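Local coordinates for protein aminopeptidase N (Francisella tularensis subsp. tularensis, PDB 5DLL) that is a zinc-dependent aminopeptidase that releases N-terminal amino acids from peptides and probably takes part in degrading intracellular peptides, at residues 397-402 / 450-455. Numbering follows the deposited sequence.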
loop_
_atom_site.group_PDB
_atom_site.type_symbol
_atom_site.label_atom_id
_atom_site.label_comp_id
_atom_site.label_asym_id
_atom_site.label_seq_id
_atom_site.Cartn_x
_atom_site.Cartn_y
_atom_site.Cartn_z
ATOM N N ALA A 397 -7.515 7.642 0.294
ATOM C CA ALA A 397 -8.577 6.632 0.386
ATOM C C ALA A 397 -9.537 6.895 1.556
ATOM O O ALA A 397 -10.749 6.716 1.417
ATOM C CB ALA A 397 -7.974 5.242 0.509
ATOM N N GLU A 398 -8.989 7.314 2.699
ATOM C CA GLU A 398 -9.797 7.688 3.868
ATOM C C GLU A 398 -10.808 8.770 3.525
ATOM O O GLU A 398 -11.935 8.739 4.014
ATOM C CB GLU A 398 -8.917 8.189 5.024
ATOM C CG GLU A 398 -8.067 7.118 5.689
ATOM C CD GLU A 398 -8.891 6.070 6.412
ATOM O OE1 GLU A 398 -9.619 6.434 7.370
ATOM O OE2 GLU A 398 -8.805 4.882 6.022
ATOM N N ILE A 399 -10.405 9.724 2.689
ATOM C CA ILE A 399 -11.299 10.807 2.274
ATOM C C ILE A 399 -12.431 10.269 1.395
ATOM O O ILE A 399 -13.581 10.703 1.515
ATOM C CB ILE A 399 -10.540 11.931 1.531
ATOM C CG1 ILE A 399 -9.504 12.590 2.453
ATOM C CG2 ILE A 399 -11.503 12.988 1.004
ATOM C CD1 ILE A 399 -10.067 13.265 3.686
ATOM N N ILE A 400 -12.100 9.324 0.520
ATOM C CA ILE A 400 -13.098 8.666 -0.319
ATOM C C ILE A 400 -14.025 7.792 0.526
ATOM O O ILE A 400 -15.229 7.723 0.270
ATOM C CB ILE A 400 -12.410 7.864 -1.439
ATOM C CG1 ILE A 400 -11.913 8.840 -2.511
ATOM C CG2 ILE A 400 -13.353 6.843 -2.060
ATOM C CD1 ILE A 400 -10.570 8.484 -3.098
ATOM N N ARG A 401 -13.456 7.144 1.538
ATOM C CA ARG A 401 -14.222 6.358 2.499
ATOM C C ARG A 401 -15.179 7.222 3.324
ATOM O O ARG A 401 -16.275 6.786 3.663
ATOM C CB ARG A 401 -13.268 5.598 3.425
ATOM C CG ARG A 401 -13.957 4.748 4.478
ATOM C CD ARG A 401 -12.952 3.934 5.273
ATOM N NE ARG A 401 -12.302 2.920 4.447
ATOM C CZ ARG A 401 -12.862 1.776 4.065
ATOM N NH1 ARG A 401 -14.107 1.470 4.415
ATOM N NH2 ARG A 401 -12.176 0.929 3.315
ATOM N N MET A 402 -14.758 8.439 3.649
ATOM C CA MET A 402 -15.607 9.377 4.387
ATOM C C MET A 402 -16.856 9.789 3.610
ATOM O O MET A 402 -17.875 10.129 4.211
ATOM C CB MET A 402 -14.819 10.628 4.786
ATOM C CG MET A 402 -14.197 10.548 6.169
ATOM S SD MET A 402 -13.058 11.904 6.489
ATOM C CE MET A 402 -14.155 13.306 6.366
ATOM N N ARG A 450 -12.708 21.103 1.298
ATOM C CA ARG A 450 -11.617 21.633 2.120
ATOM C C ARG A 450 -10.638 20.553 2.635
ATOM O O ARG A 450 -9.512 20.877 3.019
ATOM C CB ARG A 450 -12.219 22.437 3.286
ATOM C CG ARG A 450 -11.238 23.140 4.213
ATOM C CD ARG A 450 -10.290 24.073 3.479
ATOM N NE ARG A 450 -9.306 24.662 4.387
ATOM C CZ ARG A 450 -8.186 25.270 4.001
ATOM N NH1 ARG A 450 -7.884 25.383 2.709
ATOM N NH2 ARG A 450 -7.359 25.768 4.917
ATOM N N TRP A 451 -11.061 19.284 2.643
ATOM C CA TRP A 451 -10.167 18.154 2.967
ATOM C C TRP A 451 -8.978 18.018 2.000
ATOM O O TRP A 451 -7.890 17.589 2.398
ATOM C CB TRP A 451 -10.941 16.827 2.979
ATOM C CG TRP A 451 -11.672 16.535 4.258
ATOM C CD1 TRP A 451 -13.016 16.636 4.479
ATOM C CD2 TRP A 451 -11.097 16.073 5.489
ATOM N NE1 TRP A 451 -13.312 16.276 5.770
ATOM C CE2 TRP A 451 -12.153 15.927 6.413
ATOM C CE3 TRP A 451 -9.791 15.779 5.902
ATOM C CZ2 TRP A 451 -11.944 15.496 7.729
ATOM C CZ3 TRP A 451 -9.584 15.348 7.210
ATOM C CH2 TRP A 451 -10.657 15.212 8.106
ATOM N N TYR A 452 -9.198 18.365 0.735
ATOM C CA TYR A 452 -8.146 18.284 -0.283
ATOM C C TYR A 452 -7.068 19.355 -0.124
ATOM O O TYR A 452 -5.900 19.109 -0.437
ATOM C CB TYR A 452 -8.760 18.329 -1.689
ATOM C CG TYR A 452 -9.474 17.042 -2.022
ATOM C CD1 TYR A 452 -8.786 15.976 -2.594
ATOM C CD2 TYR A 452 -10.821 16.871 -1.723
ATOM C CE1 TYR A 452 -9.423 14.780 -2.878
ATOM C CE2 TYR A 452 -11.468 15.677 -2.005
ATOM C CZ TYR A 452 -10.765 14.635 -2.583
ATOM O OH TYR A 452 -11.392 13.445 -2.870
ATOM N N ALA A 453 -7.462 20.525 0.378
ATOM C CA ALA A 453 -6.552 21.663 0.535
ATOM C C ALA A 453 -5.823 21.683 1.884
ATOM O O ALA A 453 -4.667 22.106 1.956
ATOM C CB ALA A 453 -7.310 22.969 0.330
ATOM N N GLN A 454 -6.486 21.227 2.945
ATOM C CA GLN A 454 -5.952 21.375 4.304
ATOM C C GLN A 454 -4.982 20.271 4.734
ATOM O O GLN A 454 -5.264 19.080 4.589
ATOM C CB GLN A 454 -7.090 21.474 5.323
ATOM C CG GLN A 454 -6.603 21.699 6.750
ATOM C CD GLN A 454 -7.581 22.498 7.588
ATOM O OE1 GLN A 454 -7.789 23.689 7.348
ATOM N NE2 GLN A 454 -8.184 21.851 8.582
ATOM N N SER A 455 -3.854 20.700 5.295
ATOM C CA SER A 455 -2.814 19.803 5.791
ATOM C C SER A 455 -2.991 19.543 7.289
ATOM O O SER A 455 -3.719 20.266 7.972
ATOM C CB SER A 455 -1.441 20.421 5.524
ATOM O OG SER A 455 -0.392 19.560 5.928
#
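Met-402 and Ile-399, three residues apart on helix 390-423, lie on the same side of the Trp-451 indole plane, and the methionine makes a Met-aromatic contact there. The evidence is the sulfur position: Met-402 SD stands 4.3 Å from the centroid of the six-membered ring of Trp-451 and only 26° off its normal, so the sulfur lies over the face. Met-402 bends at its last torsion (chi3 62°), which turns CE toward the pyrrole-nitrogen side of the indole, nearest NE1, CE2 and CZ2. Beside it, Ile-399 CD1 approaches Trp-451 CE3 at 3.4 Å, 3.1 Å above the indole plane and displaced toward the rim.

Ile-399 divides its branches between two aromatic neighbours. CG1 takes the position anti to the carbonyl carbon (chi1 -63°) and carries CD1 to the indole, whereas CG2 reaches the phenol end of Tyr-452, 4.0 Å from its CZ. No hydrogen bond joins the segments; the interface is apolar, buries 240 Å² in all, and its four touching residues are buried. The closest pair of alpha carbons, Ile-399 CA and Trp-451 CA, is 7.5 Å apart.

In the second shell, the Phe-448 ring meets that of Trp-451, Pro-496 and Pro-543 touch Met-402, and Tyr-452 packs on Cys-430 and Val-434 of helix 430-439. The contact thus joins a long helix of the M1 peptidase domain to the short helix 450-453, which strand 459-467 follows in the chain, and the Tyr-452 side chain lies about 11 Å from that of the zinc ligand Glu-332. The buried indole N-H is satisfied by a residue next to strand 495-502: Trp-451 NE1 hydrogen-bonds to the backbone O of His-494.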